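Local coordinates for protein TSSL (Francisella novicida, PDB 4ACK) that is the type VI secretion system protein TssL (DotU) and probably takes part in protein transport linked to virulence, at residues M1-I13 with S41-Y53. Numbering follows the deposited sequence.
Sequences MKDFKEIEIILDI and SIFFLQEELLEKY
The Tyr53 ring meets the carboxylate of Asp3 at its edge, the planes turned 69° apart, with Lys52 CB over the centre of one ring face and Leu49 CD2 also at the edge. Tyr53 OH donates to the syn lone pair of Asp3 OD2 (2.6 Å), and Lys2 NZ bonds its anti side. With Lys52 NZ meeting Asp3 OD1 at 2.5 Å, nearly in line with the C-O bond, three donors fix the rotation of this buried carboxylate. Lys52 NZ also bonds the syn lone pair of Glu6 OE2 (2.7 Å), completing a salt-bridge network with Lys2, and a water joins NZ to Glu6 OE1. Glu6 is a knob among Leu45, Glu48, Leu49 and Lys52; its CG lies 3.6 Å from Leu49 CD2, and the bend at chi2 (96°) turns the carboxylate toward Lys52. Lys52 at Glu6 and, through a long salt bridge, Lys5 at Glu48 probably offset the repulsion between the two carboxylates. Ile9 packs on Leu45, and Ile13 CD1 presses tightly on Ile42 CD1 (3.4 Å). Segments 4-13 and 41-52, of helices 4-20 and 30-52, run nearly antiparallel (157°), their axes 9.7 Å apart at closest approach; helix 55-79 touches Ile13 and Leu49, helix 118-129 Asp3 and Ile10.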
loop_
_atom_site.group_PDB
_atom_site.type_symbol
_atom_site.label_atom_id
_atom_site.label_comp_id
_atom_site.label_asym_id
_atom_site.label_seq_id
_atom_site.Cartn_x
_atom_site.Cartn_y
_atom_site.Cartn_z
ATOM N N MET A 1 11.960 18.839 2.503
ATOM C CA MET A 1 12.496 17.611 1.849
ATOM C C MET A 1 12.394 16.364 2.792
ATOM O O MET A 1 13.183 15.380 2.689
ATOM C CB MET A 1 13.925 17.877 1.318
ATOM C CG MET A 1 13.972 18.587 -0.096
ATOM S SD MET A 1 14.035 17.491 -1.587
ATOM C CE MET A 1 12.868 18.260 -2.745
ATOM N N LYS A 2 11.392 16.436 3.685
ATOM C CA LYS A 2 11.034 15.414 4.705
ATOM C C LYS A 2 10.890 13.983 4.131
ATOM O O LYS A 2 9.997 13.753 3.297
ATOM C CB LYS A 2 9.675 15.808 5.345
ATOM C CG LYS A 2 8.403 15.534 4.407
ATOM C CD LYS A 2 7.131 14.850 5.116
ATOM C CE LYS A 2 7.205 13.314 5.255
ATOM N NZ LYS A 2 7.250 12.691 6.726
ATOM N N ASP A 3 11.724 13.020 4.536
ATOM C CA ASP A 3 11.500 11.650 4.038
ATOM C C ASP A 3 11.289 11.588 2.524
ATOM O O ASP A 3 10.521 10.723 2.038
ATOM C CB ASP A 3 10.243 11.068 4.712
ATOM C CG ASP A 3 10.363 11.029 6.246
ATOM O OD1 ASP A 3 11.473 10.754 6.761
ATOM O OD2 ASP A 3 9.375 11.316 6.923
ATOM N N PHE A 4 11.948 12.492 1.775
ATOM C CA PHE A 4 11.732 12.589 0.320
ATOM C C PHE A 4 12.150 11.280 -0.329
ATOM O O PHE A 4 11.490 10.747 -1.205
ATOM C CB PHE A 4 12.469 13.826 -0.271
ATOM C CG PHE A 4 12.369 13.968 -1.788
ATOM C CD1 PHE A 4 13.304 13.345 -2.622
ATOM C CD2 PHE A 4 11.378 14.749 -2.374
ATOM C CE1 PHE A 4 13.243 13.470 -4.026
ATOM C CE2 PHE A 4 11.307 14.877 -3.805
ATOM C CZ PHE A 4 12.243 14.231 -4.613
ATOM N N LYS A 5 13.216 10.706 0.159
ATOM C CA LYS A 5 13.722 9.522 -0.455
ATOM C C LYS A 5 12.720 8.335 -0.285
ATOM O O LYS A 5 12.589 7.469 -1.164
ATOM C CB LYS A 5 15.049 9.259 0.217
ATOM C CG LYS A 5 15.738 7.993 -0.061
ATOM C CD LYS A 5 16.976 8.019 0.859
ATOM C CE LYS A 5 18.220 7.542 0.121
ATOM N NZ LYS A 5 19.475 7.927 0.862
ATOM N N GLU A 6 12.031 8.307 0.859
ATOM C CA GLU A 6 11.055 7.272 1.113
ATOM C C GLU A 6 9.874 7.456 0.186
ATOM O O GLU A 6 9.411 6.490 -0.460
ATOM C CB GLU A 6 10.650 7.276 2.590
ATOM C CG GLU A 6 11.797 6.794 3.473
ATOM C CD GLU A 6 12.656 7.944 4.080
ATOM O OE1 GLU A 6 12.923 8.991 3.442
ATOM O OE2 GLU A 6 13.057 7.795 5.246
ATOM N N ILE A 7 9.374 8.685 0.120
ATOM C CA ILE A 7 8.271 8.972 -0.751
ATOM C C ILE A 7 8.560 8.457 -2.177
ATOM O O ILE A 7 7.743 7.721 -2.767
ATOM C CB ILE A 7 7.866 10.447 -0.752
ATOM C CG1 ILE A 7 7.207 10.851 0.562
ATOM C CG2 ILE A 7 6.870 10.713 -1.854
ATOM C CD1 ILE A 7 5.826 10.121 0.800
ATOM N N GLU A 8 9.744 8.776 -2.711
ATOM C CA GLU A 8 10.105 8.353 -4.066
ATOM C C GLU A 8 10.030 6.855 -4.166
ATOM O O GLU A 8 9.582 6.313 -5.150
ATOM C CB GLU A 8 11.544 8.815 -4.455
ATOM C CG GLU A 8 11.667 10.276 -4.976
ATOM C CD GLU A 8 13.106 10.591 -5.546
ATOM O OE1 GLU A 8 14.110 9.984 -5.077
ATOM O OE2 GLU A 8 13.210 11.449 -6.466
ATOM N N ILE A 9 10.544 6.154 -3.189
ATOM C CA ILE A 9 10.392 4.731 -3.266
ATOM C C ILE A 9 8.878 4.288 -3.342
ATOM O O ILE A 9 8.534 3.397 -4.108
ATOM C CB ILE A 9 11.085 4.088 -2.128
ATOM C CG1 ILE A 9 12.598 4.363 -2.230
ATOM C CG2 ILE A 9 10.768 2.600 -2.106
ATOM C CD1 ILE A 9 13.417 3.693 -1.091
ATOM N N ILE A 10 8.005 4.915 -2.559
ATOM C CA ILE A 10 6.585 4.544 -2.514
ATOM C C ILE A 10 5.947 4.800 -3.921
ATOM O O ILE A 10 5.283 3.928 -4.463
ATOM C CB ILE A 10 5.857 5.320 -1.377
ATOM C CG1 ILE A 10 6.351 4.803 0.005
ATOM C CG2 ILE A 10 4.321 5.323 -1.574
ATOM C CD1 ILE A 10 6.092 5.838 1.164
ATOM N N LEU A 11 6.217 5.977 -4.502
ATOM C CA LEU A 11 5.916 6.277 -5.925
ATOM C C LEU A 11 6.457 5.272 -6.896
ATOM O O LEU A 11 5.761 4.861 -7.808
ATOM C CB LEU A 11 6.400 7.667 -6.293
ATOM C CG LEU A 11 5.666 8.756 -5.520
ATOM C CD1 LEU A 11 6.226 10.158 -5.888
ATOM C CD2 LEU A 11 4.160 8.681 -5.793
ATOM N N ASP A 12 7.676 4.816 -6.680
ATOM C CA ASP A 12 8.231 3.846 -7.596
ATOM C C ASP A 12 7.443 2.515 -7.585
ATOM O O ASP A 12 7.122 1.965 -8.659
ATOM C CB ASP A 12 9.728 3.619 -7.374
ATOM C CG ASP A 12 10.423 3.066 -8.608
ATOM O OD1 ASP A 12 10.093 3.507 -9.735
ATOM O OD2 ASP A 12 11.300 2.182 -8.452
ATOM N N ILE A 13 7.165 2.014 -6.381
ATOM C CA ILE A 13 6.309 0.853 -6.188
ATOM C C ILE A 13 4.942 1.086 -6.790
ATOM O O ILE A 13 4.430 0.252 -7.496
ATOM C CB ILE A 13 6.216 0.469 -4.701
ATOM C CG1 ILE A 13 7.585 -0.066 -4.277
ATOM C CG2 ILE A 13 5.113 -0.558 -4.484
ATOM C CD1 ILE A 13 7.894 0.060 -2.759
ATOM N N SER A 41 12.796 -2.732 -3.440
ATOM C CA SER A 41 12.321 -1.430 -3.009
ATOM C C SER A 41 11.760 -1.402 -1.547
ATOM O O SER A 41 11.990 -0.454 -0.814
ATOM C CB SER A 41 11.263 -0.948 -3.976
ATOM O OG SER A 41 11.898 -0.472 -5.128
ATOM N N ILE A 42 11.075 -2.463 -1.143
ATOM C CA ILE A 42 10.563 -2.576 0.211
ATOM C C ILE A 42 11.699 -2.672 1.218
ATOM O O ILE A 42 11.662 -1.968 2.236
ATOM C CB ILE A 42 9.556 -3.746 0.399
ATOM C CG1 ILE A 42 8.331 -3.567 -0.510
ATOM C CG2 ILE A 42 9.129 -3.941 1.900
ATOM C CD1 ILE A 42 7.580 -2.284 -0.310
ATOM N N PHE A 43 12.693 -3.509 0.932
ATOM C CA PHE A 43 13.889 -3.600 1.777
ATOM C C PHE A 43 14.558 -2.243 2.098
ATOM O O PHE A 43 14.846 -1.966 3.283
ATOM C CB PHE A 43 14.959 -4.520 1.221
ATOM C CG PHE A 43 16.179 -4.599 2.118
ATOM C CD1 PHE A 43 17.196 -3.640 2.033
ATOM C CD2 PHE A 43 16.262 -5.586 3.123
ATOM C CE1 PHE A 43 18.305 -3.679 2.907
ATOM C CE2 PHE A 43 17.392 -5.643 4.014
ATOM C CZ PHE A 43 18.404 -4.695 3.893
ATOM N N PHE A 44 14.792 -1.436 1.051
ATOM C CA PHE A 44 15.324 -0.081 1.168
ATOM C C PHE A 44 14.330 0.868 1.877
ATOM O O PHE A 44 14.736 1.779 2.613
ATOM C CB PHE A 44 15.709 0.512 -0.230
ATOM C CG PHE A 44 16.967 -0.117 -0.906
ATOM C CD1 PHE A 44 18.270 0.154 -0.428
ATOM C CD2 PHE A 44 16.846 -0.927 -2.066
ATOM C CE1 PHE A 44 19.431 -0.412 -1.066
ATOM C CE2 PHE A 44 17.991 -1.503 -2.702
ATOM C CZ PHE A 44 19.285 -1.235 -2.199
ATOM N N LEU A 45 13.040 0.743 1.586
ATOM C CA LEU A 45 12.038 1.565 2.265
ATOM C C LEU A 45 12.102 1.230 3.767
ATOM O O LEU A 45 12.238 2.098 4.544
ATOM C CB LEU A 45 10.611 1.396 1.718
ATOM C CG LEU A 45 9.468 2.261 2.322
ATOM C CD1 LEU A 45 9.749 3.853 2.371
ATOM C CD2 LEU A 45 8.123 1.956 1.561
ATOM N N GLN A 46 12.032 -0.022 4.158
ATOM C CA GLN A 46 12.057 -0.315 5.546
ATOM C C GLN A 46 13.364 0.179 6.191
ATOM O O GLN A 46 13.345 0.990 7.098
ATOM C CB GLN A 46 11.848 -1.784 5.766
ATOM C CG GLN A 46 10.382 -2.249 5.484
ATOM C CD GLN A 46 10.241 -3.741 5.724
ATOM O OE1 GLN A 46 11.094 -4.505 5.287
ATOM N NE2 GLN A 46 9.205 -4.161 6.472
ATOM N N GLU A 47 14.490 -0.281 5.689
ATOM C CA GLU A 47 15.772 0.153 6.226
ATOM C C GLU A 47 15.819 1.685 6.430
ATOM O O GLU A 47 16.212 2.174 7.480
ATOM C CB GLU A 47 16.919 -0.354 5.319
ATOM C CG GLU A 47 18.175 0.528 5.394
ATOM C CD GLU A 47 19.337 -0.004 4.585
ATOM O OE1 GLU A 47 20.027 -0.937 5.083
ATOM O OE2 GLU A 47 19.555 0.508 3.460
ATOM N N GLU A 48 15.362 2.442 5.460
ATOM C CA GLU A 48 15.437 3.898 5.576
ATOM C C GLU A 48 14.479 4.424 6.640
ATOM O O GLU A 48 14.876 5.234 7.506
ATOM C CB GLU A 48 15.182 4.545 4.222
ATOM C CG GLU A 48 15.557 5.954 4.107
ATOM C CD GLU A 48 17.117 6.184 3.942
ATOM O OE1 GLU A 48 17.908 5.201 3.801
ATOM O OE2 GLU A 48 17.491 7.374 3.954
ATOM N N LEU A 49 13.228 3.945 6.635
ATOM C CA LEU A 49 12.272 4.434 7.685
ATOM C C LEU A 49 12.710 4.049 9.075
ATOM O O LEU A 49 12.541 4.814 9.980
ATOM C CB LEU A 49 10.863 3.891 7.495
ATOM C CG LEU A 49 10.220 4.419 6.229
ATOM C CD1 LEU A 49 8.933 3.530 6.021
ATOM C CD2 LEU A 49 9.937 5.892 6.386
ATOM N N LEU A 50 13.271 2.854 9.242
ATOM C CA LEU A 50 13.582 2.384 10.579
ATOM C C LEU A 50 14.824 3.112 11.190
ATOM O O LEU A 50 15.167 2.871 12.361
ATOM C CB LEU A 50 13.795 0.856 10.605
ATOM C CG LEU A 50 12.539 -0.038 10.457
ATOM C CD1 LEU A 50 12.886 -1.511 10.029
ATOM C CD2 LEU A 50 11.656 0.009 11.705
ATOM N N GLU A 51 15.469 3.993 10.398
ATOM C CA GLU A 51 16.582 4.777 10.932
ATOM C C GLU A 51 15.951 5.871 11.789
ATOM O O GLU A 51 16.517 6.252 12.804
ATOM C CB GLU A 51 17.513 5.262 9.805
ATOM C CG GLU A 51 18.771 6.163 10.158
ATOM C CD GLU A 51 19.434 5.982 11.574
ATOM O OE1 GLU A 51 20.014 4.901 11.862
ATOM O OE2 GLU A 51 19.434 6.968 12.371
ATOM N N LYS A 52 14.730 6.278 11.448
ATOM C CA LYS A 52 14.070 7.392 12.106
ATOM C C LYS A 52 12.870 7.045 12.986
ATOM O O LYS A 52 12.573 7.763 13.931
ATOM C CB LYS A 52 13.557 8.413 11.052
ATOM C CG LYS A 52 14.657 9.079 10.235
ATOM C CD LYS A 52 14.032 9.879 9.059
ATOM C CE LYS A 52 14.175 9.114 7.771
ATOM N NZ LYS A 52 13.883 9.976 6.609
ATOM N N TYR A 53 12.159 5.977 12.660
ATOM C CA TYR A 53 10.764 5.782 13.160
ATOM C C TYR A 53 10.670 4.505 13.940
ATOM O O TYR A 53 11.473 3.591 13.718
ATOM C CB TYR A 53 9.763 5.780 11.989
ATOM C CG TYR A 53 9.688 7.126 11.323
ATOM C CD1 TYR A 53 9.455 8.292 12.085
ATOM C CD2 TYR A 53 9.885 7.265 9.923
ATOM C CE1 TYR A 53 9.433 9.557 11.480
ATOM C CE2 TYR A 53 9.806 8.529 9.304
ATOM C CZ TYR A 53 9.595 9.649 10.075
ATOM O OH TYR A 53 9.539 10.896 9.465
HETATM O O HOH W 1 15.150 10.107 3.859
#